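Encapsidation protein (Bacillus phage phi29, PDB 5HD9) is the ATPase of the viral DNA packaging motor, probably coupling ATP hydrolysis in its ASCE-fold domain to movement of DNA into the prohead. Local coordinates at residues N37-Y42 with F82-K87; Y48-R51 with E55-K58; S100-A105 with L134-D139; K78-Y83 with G90-L95. All coordinates share one frame; numbering follows the deposited sequence.

Interaction 1: N37-Y42 with F82-K87; sequences NRFIKY and FYIDGK
Phe39 and Ile40, near the C-terminal end of helix 26-42, lie against Ile84 and Lys87 where the hairpin of strands 81-84 and 87-94 reverses. In this P-loop NTPase fold the helix is the one that follows the probable Walker A loop, so the contact joins its far end to that hairpin, which lies next to edge strand 75-78. Phe39 makes the larger contribution. With CG anti to the backbone N (chi1 -177°), the ring extends across to the hairpin, and its CE2 lies 3.9 Å from Ile84 CB while CD2 meets Ile84 CD1. The ring and the isoleucine pass each other in opposite directions. At the ring's edge, close to its plane, CZ reaches Lys87 CB, beyond which the lysine chain bends away. Ala89 and Gln45 also touch the Phe39 side chain, from strands 87-94 and 45-50. One residue on, Ile40 crosses Ile84 at roughly a right angle and is also packed on Phe70 and His73. The tight type I' turn from Ile84 to Lys87 brings both hairpin partners to the same helix, and no hydrogen bond spans the contact. The Ile40 approach is made by CG1, 4.2 Å from Ile84 CG2.

Interaction 2: Y48-R51 with E55-K58; sequences YVRR and ELAK
Glu55 and Arg50 dominate this contact, in which the loop after strand 45-50 folds back over the strand's C-terminal end. In the sheet, strand 45-50 runs parallel to 109-115, whose Asp115 touches Tyr48 and Arg50. Arg50 is bent at both chi2 and chi3, which curls its guanidinium back over Glu55: CB of the glutamate sits above one face, offset toward the rim. The carboxylate and guanidinium planes are 88° apart. Arg50 NH2 gives the salt bridge to Glu55 OE1 at 2.9 Å, approaching on the anti side of the oxygen, whereas the bond from NE to the same oxygen is long and weak. Arg50 NH1 turns to Tyr48 OH (3.1 Å), and NH2 has a second carboxylate partner in Glu116.

Glu55 OE2 accepts from a water at 2.7 Å that Arg51 NH1 holds in turn, and it also takes the backbone N of Tyr52. A second water accepts from Arg50 NE and Arg51 N and bonds to Glu55 OE1. Leu56 supplies the apolar part: its CD2 is 3.8 Å from Tyr48 CE2 and equally close to Arg50 CG. With Arg51 NH2 bound to Phe117 O and Glu130, two arginines are set among three glutamates, so the negative charge of Glu55 is probably stabilised, and its carboxylate ties the returning loop directly to Arg50 and, through waters, to Arg51.

Interaction 3: S100-A105 with L134-D139; sequences SEKSNA and LLNLMD
Asn136 OD1 is gripped by two donors, Lys102 NZ at 2.8 Å and the indole NE1 of Trp98. The amide belongs to helix 130-141, and both donors come from the short helix 98-101 and the turn that ends it, so one side-chain oxygen pins that connection to the helix. Lys102 reaches it across the surface. Its chain is bent at chi3 (80°), which turns CE and NZ toward the amide, and the lysine crosses the asparagine at about a right angle. The ammonium comes well off the C=O direction, at a C=O...N angle of 112°, and stands 24° out of the carbonyl plane. CE follows at 3.4 Å from Asn136 OD1. Asn136 CG lies anti to the backbone N (chi1 -180°), which extends the amide outward from the helix to meet the lysine.

A type I turn from Glu101 to Asn104 carries Lys102, and Ser103 OG donates to Ser100 O, just ahead of the turn. Behind Asn136, Leu134 and Leu137 lie against strand 109-115 through Phe114 and Ile112, which places the helix on the sheet. The contact itself is small and polar, without apolar packing between the two segments. Because the lysine's partner is a neutral amide, its positive charge is not neutralised by this bond; the ammonium would instead polarise the carbonyl that it shares with Trp98.

Interaction 4: K78-Y83 with G90-L95; sequences KGRRFY and GWAIPL
Phe82 and Gly90 form a hydrogen-bonded pair in the antiparallel hairpin of strands 81-84 and 87-94: Phe82 N gives to Gly90 O at 2.8 Å, and Gly90 N returns a longer bond to Phe82 O. Arg81 and Trp91 make the adjoining non-hydrogen-bonded pair. Beyond them Ala92 N donates to Arg80 O at 2.7 Å, almost straight at 173°.

A further polar bond comes from a side chain. Arg80, bent at chi3 (-72°), sends NH1 to Ala92 O at 2.7 Å, lying in the plane of both the carbonyl and the guanidinium. Pro94 CD sits over one guanidinium face, 3.7 Å from Arg80 NH1, while Arg80 NH2 is held in a salt bridge by Glu101.

Packing divides between the faces of the sheet. On one, Arg81 CG lies 3.9 Å from Trp91 CD1, the guanidinium and indole planes 80° apart. On the other, the Phe82 ring lies obliquely against the Gly90-Trp91 backbone, where the glycine has no side chain to meet it, and its CZ touches Ala92 CB at 3.8 Å.

Strand 75-78 lies beyond 81-84 at the sheet's edge, and strand 45-50 lies alongside 87-94. Tyr62, Phe63 and Phe46 gather round Phe82, whereas Trp91 meets Tyr106 edge-to-face and Leu95 packs against helix 130-141.

How the interactions relate
Interactions 1, 2 and 4 cluster at one end of the strand order of the mixed sheet, where 75-78, 81-84, 87-94, 45-50 runs inward from the edge. Interaction 2 lies between the two segments of interaction 1 in sequence, interaction 4 begins on the second of these, and interaction 3 follows. Interactions 1 and 4 share strand 81-84, with centres about 14 Å apart. Interaction 2 adjoins interaction 4, centres about 9 Å apart, through a probable hydrogen bond from Tyr48 N to Trp91 O. Interaction 3 lies about 21 Å from interaction 1 between centres, yet its Leu134 packs against Leu95 of interaction 4. Together they connect the antiparallel hairpin beside edge strand 75-78 to the parallel core of the ATPase domain and to helices packed against it.

Interaction 1: N37-Y42 with F82-K87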
loop_
_atom_site.group_PDB
_atom_site.type_symbol
_atom_site.label_atom_id
_atom_site.label_comp_id
_atom_site.label_asym_id
_atom_site.label_seq_id
_atom_site.Cartn_x
_atom_site.Cartn_y
_atom_site.Cartn_z
ATOM N N ASN A 37 6.391 -4.022 -11.321
ATOM C CA ASN A 37 6.033 -4.276 -12.711
ATOM C C ASN A 37 5.569 -3.007 -13.414
ATOM O O ASN A 37 5.852 -2.814 -14.597
ATOM C CB ASN A 37 4.941 -5.345 -12.806
ATOM C CG ASN A 37 5.504 -6.745 -12.949
ATOM O OD1 ASN A 37 6.173 -7.060 -13.936
ATOM N ND2 ASN A 37 5.219 -7.600 -11.976
ATOM N N ARG A 38 4.854 -2.145 -12.690
ATOM C CA ARG A 38 4.362 -0.902 -13.275
ATOM C C ARG A 38 5.536 0.011 -13.623
ATOM O O ARG A 38 5.498 0.714 -14.634
ATOM C CB ARG A 38 3.394 -0.175 -12.333
ATOM C CG ARG A 38 2.095 -0.919 -12.019
ATOM C CD ARG A 38 1.274 -1.283 -13.256
ATOM N NE ARG A 38 0.790 -0.112 -13.983
ATOM C CZ ARG A 38 -0.040 -0.164 -15.021
ATOM N NH1 ARG A 38 -0.488 -1.332 -15.465
ATOM N NH2 ARG A 38 -0.425 0.952 -15.620
ATOM N N PHE A 39 6.583 -0.004 -12.801
ATOM C CA PHE A 39 7.747 0.828 -13.090
ATOM C C PHE A 39 8.516 0.300 -14.291
ATOM O O PHE A 39 8.892 1.060 -15.182
ATOM C CB PHE A 39 8.701 0.919 -11.900
ATOM C CG PHE A 39 9.873 1.823 -12.165
ATOM C CD1 PHE A 39 9.735 3.199 -12.059
ATOM C CD2 PHE A 39 11.095 1.308 -12.564
ATOM C CE1 PHE A 39 10.800 4.040 -12.326
ATOM C CE2 PHE A 39 12.163 2.145 -12.831
ATOM C CZ PHE A 39 12.014 3.512 -12.711
ATOM N N ILE A 40 8.760 -1.006 -14.301
ATOM C CA ILE A 40 9.516 -1.634 -15.375
ATOM C C ILE A 40 8.799 -1.454 -16.710
ATOM O O ILE A 40 9.432 -1.169 -17.729
ATOM C CB ILE A 40 9.746 -3.136 -15.092
ATOM C CG1 ILE A 40 10.709 -3.295 -13.913
ATOM C CG2 ILE A 40 10.298 -3.851 -16.326
ATOM C CD1 ILE A 40 10.888 -4.720 -13.432
ATOM N N LYS A 41 7.480 -1.612 -16.703
ATOM C CA LYS A 41 6.691 -1.478 -17.927
ATOM C C LYS A 41 6.498 -0.023 -18.349
ATOM O O LYS A 41 6.723 0.323 -19.512
ATOM C CB LYS A 41 5.313 -2.125 -17.758
ATOM C CG LYS A 41 5.311 -3.640 -17.681
ATOM C CD LYS A 41 3.877 -4.160 -17.644
ATOM C CE LYS A 41 3.807 -5.663 -17.414
ATOM N NZ LYS A 41 4.979 -6.391 -17.978
ATOM N N TYR A 42 6.083 0.822 -17.406
ATOM C CA TYR A 42 5.580 2.156 -17.735
ATOM C C TYR A 42 6.282 3.303 -17.002
ATOM O O TYR A 42 5.939 4.469 -17.199
ATOM C CB TYR A 42 4.079 2.216 -17.442
ATOM C CG TYR A 42 3.289 1.113 -18.110
ATOM C CD1 TYR A 42 3.168 1.061 -19.491
ATOM C CD2 TYR A 42 2.664 0.126 -17.359
ATOM C CE1 TYR A 42 2.449 0.053 -20.108
ATOM C CE2 TYR A 42 1.943 -0.884 -17.966
ATOM C CZ TYR A 42 1.839 -0.915 -19.339
ATOM O OH TYR A 42 1.120 -1.919 -19.946
ATOM N N PHE A 82 13.944 3.548 -3.255
ATOM C CA PHE A 82 13.998 2.327 -4.045
ATOM C C PHE A 82 14.487 2.624 -5.455
ATOM O O PHE A 82 14.007 3.559 -6.099
ATOM C CB PHE A 82 12.618 1.671 -4.097
ATOM C CG PHE A 82 12.061 1.315 -2.745
ATOM C CD1 PHE A 82 12.783 0.522 -1.866
ATOM C CD2 PHE A 82 10.818 1.782 -2.348
ATOM C CE1 PHE A 82 12.271 0.196 -0.622
ATOM C CE2 PHE A 82 10.304 1.460 -1.108
ATOM C CZ PHE A 82 11.030 0.667 -0.243
ATOM N N TYR A 83 15.436 1.819 -5.928
ATOM C CA TYR A 83 15.995 1.981 -7.265
ATOM C C TYR A 83 15.850 0.701 -8.075
ATOM O O TYR A 83 16.064 -0.398 -7.561
ATOM C CB TYR A 83 17.469 2.385 -7.184
ATOM C CG TYR A 83 17.692 3.635 -6.375
ATOM C CD1 TYR A 83 17.681 3.594 -4.989
ATOM C CD2 TYR A 83 17.899 4.860 -6.995
ATOM C CE1 TYR A 83 17.873 4.735 -4.241
ATOM C CE2 TYR A 83 18.094 6.009 -6.255
ATOM C CZ TYR A 83 18.080 5.941 -4.878
ATOM O OH TYR A 83 18.272 7.083 -4.136
ATOM N N ILE A 84 15.480 0.857 -9.342
ATOM C CA ILE A 84 15.380 -0.264 -10.264
ATOM C C ILE A 84 16.223 0.034 -11.497
ATOM O O ILE A 84 15.975 1.006 -12.209
ATOM C CB ILE A 84 13.919 -0.544 -10.666
ATOM C CG1 ILE A 84 13.103 -0.879 -9.416
ATOM C CG2 ILE A 84 13.855 -1.675 -11.696
ATOM C CD1 ILE A 84 11.651 -1.222 -9.672
ATOM N N ASP A 85 17.223 -0.812 -11.731
ATOM C CA ASP A 85 18.176 -0.619 -12.821
ATOM C C ASP A 85 18.815 0.770 -12.767
ATOM O O ASP A 85 19.073 1.389 -13.799
ATOM C CB ASP A 85 17.495 -0.836 -14.174
ATOM C CG ASP A 85 16.975 -2.254 -14.346
ATOM O OD1 ASP A 85 17.619 -3.192 -13.833
ATOM O OD2 ASP A 85 15.920 -2.429 -14.991
ATOM N N GLY A 86 19.058 1.256 -11.556
ATOM C CA GLY A 86 19.778 2.502 -11.367
ATOM C C GLY A 86 18.907 3.742 -11.412
ATOM O O GLY A 86 19.407 4.857 -11.263
ATOM N N LYS A 87 17.604 3.554 -11.606
ATOM C CA LYS A 87 16.665 4.671 -11.667
ATOM C C LYS A 87 15.803 4.725 -10.414
ATOM O O LYS A 87 15.381 3.691 -9.903
ATOM C CB LYS A 87 15.772 4.554 -12.903
ATOM C CG LYS A 87 16.541 4.367 -14.194
ATOM C CD LYS A 87 15.639 4.506 -15.409
ATOM C CE LYS A 87 15.730 3.301 -16.338
ATOM N NZ LYS A 87 15.786 3.712 -17.768
#

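Interaction 2: Y48-R51 with E55-K58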
loop_
_atom_site.group_PDB
_atom_site.type_symbol
_atom_site.label_atom_id
_atom_site.label_comp_id
_atom_site.label_asym_id
_atom_site.label_seq_id
_atom_site.Cartn_x
_atom_site.Cartn_y
_atom_site.Cartn_z
ATOM N N TYR A 48 5.871 3.290 -0.600
ATOM C CA TYR A 48 5.590 2.321 0.448
ATOM C C TYR A 48 5.474 3.079 1.766
ATOM O O TYR A 48 6.443 3.677 2.238
ATOM C CB TYR A 48 6.692 1.260 0.501
ATOM C CG TYR A 48 6.502 0.171 1.534
ATOM C CD1 TYR A 48 5.432 -0.707 1.459
ATOM C CD2 TYR A 48 7.417 0.002 2.566
ATOM C CE1 TYR A 48 5.266 -1.711 2.398
ATOM C CE2 TYR A 48 7.261 -0.996 3.504
ATOM C CZ TYR A 48 6.187 -1.851 3.416
ATOM O OH TYR A 48 6.033 -2.846 4.353
ATOM N N VAL A 49 4.278 3.074 2.340
ATOM C CA VAL A 49 4.010 3.815 3.562
ATOM C C VAL A 49 3.865 2.870 4.746
ATOM O O VAL A 49 3.199 1.836 4.662
ATOM C CB VAL A 49 2.730 4.669 3.435
ATOM C CG1 VAL A 49 2.453 5.442 4.724
ATOM C CG2 VAL A 49 2.849 5.626 2.258
ATOM N N ARG A 50 4.523 3.233 5.840
ATOM C CA ARG A 50 4.283 2.628 7.140
ATOM C C ARG A 50 4.020 3.771 8.109
ATOM O O ARG A 50 4.448 4.896 7.865
ATOM C CB ARG A 50 5.471 1.772 7.582
ATOM C CG ARG A 50 5.792 0.617 6.632
ATOM C CD ARG A 50 4.672 -0.415 6.599
ATOM N NE ARG A 50 4.505 -1.067 7.897
ATOM C CZ ARG A 50 5.088 -2.211 8.251
ATOM N NH1 ARG A 50 5.881 -2.864 7.408
ATOM N NH2 ARG A 50 4.874 -2.707 9.461
ATOM N N ARG A 51 3.304 3.497 9.192
ATOM C CA ARG A 51 2.883 4.557 10.102
ATOM C C ARG A 51 4.064 5.200 10.819
ATOM O O ARG A 51 4.207 6.426 10.821
ATOM C CB ARG A 51 1.890 4.013 11.127
ATOM C CG ARG A 51 1.463 5.029 12.172
ATOM C CD ARG A 51 0.292 4.519 12.992
ATOM N NE ARG A 51 -0.922 4.446 12.184
ATOM C CZ ARG A 51 -1.391 3.345 11.602
ATOM N NH1 ARG A 51 -0.770 2.179 11.738
ATOM N NH2 ARG A 51 -2.499 3.412 10.878
ATOM N N GLU A 55 8.928 0.749 11.878
ATOM C CA GLU A 55 8.334 -0.219 10.967
ATOM C C GLU A 55 9.127 -0.300 9.664
ATOM O O GLU A 55 8.934 -1.218 8.865
ATOM C CB GLU A 55 6.876 0.147 10.688
ATOM C CG GLU A 55 6.045 0.301 11.951
ATOM C CD GLU A 55 4.569 0.471 11.663
ATOM O OE1 GLU A 55 3.947 -0.483 11.150
ATOM O OE2 GLU A 55 4.031 1.559 11.953
ATOM N N LEU A 56 10.022 0.666 9.465
ATOM C CA LEU A 56 10.889 0.707 8.292
ATOM C C LEU A 56 12.353 0.474 8.672
ATOM O O LEU A 56 13.258 0.768 7.892
ATOM C CB LEU A 56 10.742 2.053 7.574
ATOM C CG LEU A 56 9.404 2.273 6.863
ATOM C CD1 LEU A 56 9.195 3.745 6.557
ATOM C CD2 LEU A 56 9.336 1.446 5.593
ATOM N N ALA A 57 12.582 -0.065 9.867
ATOM C CA ALA A 57 13.937 -0.288 10.362
ATOM C C ALA A 57 14.729 -1.236 9.463
ATOM O O ALA A 57 15.952 -1.121 9.355
ATOM C CB ALA A 57 13.894 -0.832 11.783
ATOM N N LYS A 58 14.028 -2.165 8.819
ATOM C CA LYS A 58 14.663 -3.185 7.987
ATOM C C LYS A 58 14.279 -3.020 6.519
ATOM O O LYS A 58 14.254 -3.986 5.757
ATOM C CB LYS A 58 14.283 -4.587 8.483
ATOM C CG LYS A 58 14.856 -4.925 9.853
ATOM C CD LYS A 58 14.723 -6.409 10.189
ATOM C CE LYS A 58 13.331 -6.763 10.696
ATOM N NZ LYS A 58 13.279 -8.144 11.262
HETATM O O HOH W 1 2.350 0.732 9.188
HETATM O O HOH W 2 1.662 0.947 13.152
#

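Interaction 3: S100-A105 with L134-D139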
loop_
_atom_site.group_PDB
_atom_site.type_symbol
_atom_site.label_atom_id
_atom_site.label_comp_id
_atom_site.label_asym_id
_atom_site.label_seq_id
_atom_site.Cartn_x
_atom_site.Cartn_y
_atom_site.Cartn_z
ATOM N N SER A 100 7.847 16.448 6.585
ATOM C CA SER A 100 9.254 16.691 6.269
ATOM C C SER A 100 9.644 16.104 4.916
ATOM O O SER A 100 10.596 16.562 4.284
ATOM C CB SER A 100 10.155 16.105 7.358
ATOM O OG SER A 100 10.160 16.922 8.513
ATOM N N GLU A 101 8.907 15.090 4.476
ATOM C CA GLU A 101 9.216 14.409 3.224
ATOM C C GLU A 101 8.669 15.163 2.010
ATOM O O GLU A 101 8.983 14.826 0.870
ATOM C CB GLU A 101 8.657 12.983 3.250
ATOM C CG GLU A 101 9.235 12.114 4.360
ATOM C CD GLU A 101 10.715 11.849 4.179
ATOM O OE1 GLU A 101 11.080 11.162 3.202
ATOM O OE2 GLU A 101 11.517 12.328 5.010
ATOM N N LYS A 102 7.864 16.191 2.263
ATOM C CA LYS A 102 7.199 16.933 1.193
ATOM C C LYS A 102 8.151 17.832 0.411
ATOM O O LYS A 102 7.834 18.254 -0.703
ATOM C CB LYS A 102 6.059 17.774 1.769
ATOM C CG LYS A 102 4.837 16.954 2.113
ATOM C CD LYS A 102 3.843 17.725 2.957
ATOM C CE LYS A 102 2.996 18.658 2.113
ATOM N NZ LYS A 102 1.768 19.062 2.848
ATOM N N SER A 103 9.313 18.121 0.985
ATOM C CA SER A 103 10.307 18.952 0.309
ATOM C C SER A 103 10.920 18.226 -0.885
ATOM O O SER A 103 11.473 18.855 -1.787
ATOM C CB SER A 103 11.407 19.373 1.287
ATOM O OG SER A 103 11.832 18.279 2.079
ATOM N N ASN A 104 10.822 16.901 -0.888
ATOM C CA ASN A 104 11.386 16.098 -1.966
ATOM C C ASN A 104 10.463 16.062 -3.183
ATOM O O ASN A 104 9.307 16.482 -3.104
ATOM C CB ASN A 104 11.669 14.677 -1.470
ATOM C CG ASN A 104 12.729 14.638 -0.382
ATOM O OD1 ASN A 104 12.446 14.290 0.764
ATOM N ND2 ASN A 104 13.958 14.995 -0.739
ATOM N N ALA A 105 10.979 15.558 -4.301
ATOM C CA ALA A 105 10.216 15.483 -5.544
ATOM C C ALA A 105 9.665 14.078 -5.779
ATOM O O ALA A 105 10.316 13.081 -5.464
ATOM C CB ALA A 105 11.081 15.909 -6.720
ATOM N N LEU A 134 -2.598 11.069 5.332
ATOM C CA LEU A 134 -2.529 10.174 4.181
ATOM C C LEU A 134 -3.172 10.845 2.985
ATOM O O LEU A 134 -2.662 10.783 1.869
ATOM C CB LEU A 134 -3.227 8.839 4.454
ATOM C CG LEU A 134 -3.133 7.833 3.299
ATOM C CD1 LEU A 134 -1.694 7.395 3.090
ATOM C CD2 LEU A 134 -4.026 6.627 3.531
ATOM N N LEU A 135 -4.305 11.487 3.232
ATOM C CA LEU A 135 -5.009 12.210 2.194
ATOM C C LEU A 135 -4.108 13.283 1.580
ATOM O O LEU A 135 -4.038 13.413 0.360
ATOM C CB LEU A 135 -6.285 12.822 2.764
ATOM C CG LEU A 135 -7.499 11.893 2.869
ATOM C CD1 LEU A 135 -8.670 12.613 3.524
ATOM C CD2 LEU A 135 -7.922 11.341 1.509
ATOM N N ASN A 136 -3.401 14.033 2.420
ATOM C CA ASN A 136 -2.472 15.045 1.927
ATOM C C ASN A 136 -1.361 14.417 1.088
ATOM O O ASN A 136 -0.990 14.944 0.038
ATOM C CB ASN A 136 -1.862 15.834 3.087
ATOM C CG ASN A 136 -0.892 16.905 2.618
ATOM O OD1 ASN A 136 0.320 16.703 2.624
ATOM N ND2 ASN A 136 -1.425 18.049 2.202
ATOM N N LEU A 137 -0.839 13.288 1.555
ATOM C CA LEU A 137 0.187 12.553 0.825
ATOM C C LEU A 137 -0.325 12.164 -0.559
ATOM O O LEU A 137 0.375 12.337 -1.557
ATOM C CB LEU A 137 0.615 11.311 1.614
ATOM C CG LEU A 137 1.840 10.523 1.139
ATOM C CD1 LEU A 137 2.408 9.719 2.294
ATOM C CD2 LEU A 137 1.515 9.591 -0.015
HETATM N N MSE A 138 -1.552 11.656 -0.614
HETATM C CA MSE A 138 -2.149 11.213 -1.870
HETATM C C MSE A 138 -2.324 12.364 -2.860
HETATM O O MSE A 138 -1.934 12.250 -4.021
HETATM C CB MSE A 138 -3.499 10.542 -1.601
HETATM C CG MSE A 138 -3.372 9.214 -0.881
HETATM SE SE MSE A 138 -5.080 8.470 -0.325
HETATM C CE MSE A 138 -5.872 8.262 -2.090
ATOM N N ASP A 139 -2.905 13.470 -2.409
ATOM C CA ASP A 139 -3.099 14.617 -3.292
ATOM C C ASP A 139 -1.761 15.190 -3.748
ATOM O O ASP A 139 -1.649 15.707 -4.859
ATOM C CB ASP A 139 -3.916 15.713 -2.607
ATOM C CG ASP A 139 -5.328 15.840 -3.167
ATOM O OD1 ASP A 139 -5.576 15.466 -4.333
ATOM O OD2 ASP A 139 -6.198 16.340 -2.432
#

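Interaction 4: K78-Y83 with G90-L95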
loop_
_atom_site.group_PDB
_atom_site.type_symbol
_atom_site.label_atom_id
_atom_site.label_comp_id
_atom_site.label_asym_id
_atom_site.label_seq_id
_atom_site.Cartn_x
_atom_site.Cartn_y
_atom_site.Cartn_z
ATOM N N LYS A 78 18.537 2.323 -1.048
ATOM C CA LYS A 78 19.499 3.221 -0.418
ATOM C C LYS A 78 18.736 4.142 0.518
ATOM O O LYS A 78 17.927 4.952 0.069
ATOM C CB LYS A 78 20.270 4.051 -1.445
ATOM C CG LYS A 78 20.852 3.289 -2.620
ATOM C CD LYS A 78 21.674 4.245 -3.468
ATOM C CE LYS A 78 21.940 3.714 -4.859
ATOM N NZ LYS A 78 22.509 4.781 -5.731
ATOM N N GLY A 79 18.992 4.022 1.814
ATOM C CA GLY A 79 18.200 4.735 2.796
ATOM C C GLY A 79 16.755 4.288 2.686
ATOM O O GLY A 79 16.465 3.096 2.766
ATOM N N ARG A 80 15.855 5.248 2.480
ATOM C CA ARG A 80 14.431 4.963 2.337
ATOM C C ARG A 80 13.955 5.158 0.893
ATOM O O ARG A 80 12.799 5.504 0.658
ATOM C CB ARG A 80 13.617 5.852 3.287
ATOM C CG ARG A 80 13.664 5.408 4.743
ATOM C CD ARG A 80 12.628 6.132 5.595
ATOM N NE ARG A 80 12.975 7.533 5.833
ATOM C CZ ARG A 80 12.515 8.568 5.132
ATOM N NH1 ARG A 80 11.666 8.395 4.124
ATOM N NH2 ARG A 80 12.906 9.795 5.450
ATOM N N ARG A 81 14.847 4.929 -0.067
ATOM C CA ARG A 81 14.509 5.078 -1.480
ATOM C C ARG A 81 14.795 3.805 -2.265
ATOM O O ARG A 81 15.759 3.089 -1.990
ATOM C CB ARG A 81 15.272 6.249 -2.092
ATOM C CG ARG A 81 14.935 7.581 -1.453
ATOM C CD ARG A 81 15.441 8.750 -2.281
ATOM N NE ARG A 81 15.176 10.030 -1.629
ATOM C CZ ARG A 81 15.971 10.600 -0.727
ATOM N NH1 ARG A 81 17.102 10.012 -0.354
ATOM N NH2 ARG A 81 15.635 11.768 -0.196
ATOM N N PHE A 82 13.944 3.548 -3.255
ATOM C CA PHE A 82 13.998 2.327 -4.045
ATOM C C PHE A 82 14.487 2.624 -5.455
ATOM O O PHE A 82 14.007 3.559 -6.099
ATOM C CB PHE A 82 12.618 1.671 -4.097
ATOM C CG PHE A 82 12.061 1.315 -2.745
ATOM C CD1 PHE A 82 12.783 0.522 -1.866
ATOM C CD2 PHE A 82 10.818 1.782 -2.348
ATOM C CE1 PHE A 82 12.271 0.196 -0.622
ATOM C CE2 PHE A 82 10.304 1.460 -1.108
ATOM C CZ PHE A 82 11.030 0.667 -0.243
ATOM N N TYR A 83 15.436 1.819 -5.928
ATOM C CA TYR A 83 15.995 1.981 -7.265
ATOM C C TYR A 83 15.850 0.701 -8.075
ATOM O O TYR A 83 16.064 -0.398 -7.561
ATOM C CB TYR A 83 17.469 2.385 -7.184
ATOM C CG TYR A 83 17.692 3.635 -6.375
ATOM C CD1 TYR A 83 17.681 3.594 -4.989
ATOM C CD2 TYR A 83 17.899 4.860 -6.995
ATOM C CE1 TYR A 83 17.873 4.735 -4.241
ATOM C CE2 TYR A 83 18.094 6.009 -6.255
ATOM C CZ TYR A 83 18.080 5.941 -4.878
ATOM O OH TYR A 83 18.272 7.083 -4.136
ATOM N N GLY A 90 10.940 4.322 -6.399
ATOM C CA GLY A 90 10.021 4.470 -5.286
ATOM C C GLY A 90 10.624 5.018 -4.011
ATOM O O GLY A 90 11.836 5.223 -3.916
ATOM N N TRP A 91 9.752 5.246 -3.031
ATOM C CA TRP A 91 10.125 5.794 -1.735
ATOM C C TRP A 91 9.457 5.021 -0.608
ATOM O O TRP A 91 8.315 4.580 -0.744
ATOM C CB TRP A 91 9.717 7.266 -1.620
ATOM C CG TRP A 91 10.319 8.178 -2.640
ATOM C CD1 TRP A 91 11.403 8.992 -2.476
ATOM C CD2 TRP A 91 9.865 8.382 -3.980
ATOM N NE1 TRP A 91 11.653 9.689 -3.632
ATOM C CE2 TRP A 91 10.719 9.331 -4.574
ATOM C CE3 TRP A 91 8.814 7.853 -4.739
ATOM C CZ2 TRP A 91 10.562 9.761 -5.886
ATOM C CZ3 TRP A 91 8.658 8.282 -6.043
ATOM C CH2 TRP A 91 9.527 9.226 -6.603
ATOM N N ALA A 92 10.171 4.871 0.502
ATOM C CA ALA A 92 9.576 4.400 1.747
ATOM C C ALA A 92 9.364 5.606 2.656
ATOM O O ALA A 92 10.312 6.333 2.949
ATOM C CB ALA A 92 10.464 3.365 2.419
ATOM N N ILE A 93 8.125 5.821 3.089
ATOM C CA ILE A 93 7.782 7.007 3.871
ATOM C C ILE A 93 7.105 6.643 5.187
ATOM O O ILE A 93 6.086 5.955 5.188
ATOM C CB ILE A 93 6.858 7.950 3.063
ATOM C CG1 ILE A 93 7.647 8.550 1.896
ATOM C CG2 ILE A 93 6.283 9.053 3.961
ATOM C CD1 ILE A 93 6.892 9.557 1.060
ATOM N N PRO A 94 7.667 7.109 6.319
ATOM C CA PRO A 94 6.917 6.989 7.568
ATOM C C PRO A 94 5.852 8.074 7.621
ATOM O O PRO A 94 6.199 9.251 7.536
ATOM C CB PRO A 94 7.981 7.192 8.657
ATOM C CG PRO A 94 9.308 7.360 7.927
ATOM C CD PRO A 94 8.964 7.772 6.538
ATOM N N LEU A 95 4.585 7.693 7.740
ATOM C CA LEU A 95 3.497 8.665 7.710
ATOM C C LEU A 95 3.650 9.699 8.825
ATOM O O LEU A 95 3.196 10.835 8.696
ATOM C CB LEU A 95 2.145 7.954 7.823
ATOM C CG LEU A 95 0.887 8.789 7.563
ATOM C CD1 LEU A 95 0.933 9.485 6.210
ATOM C CD2 LEU A 95 -0.344 7.903 7.653
#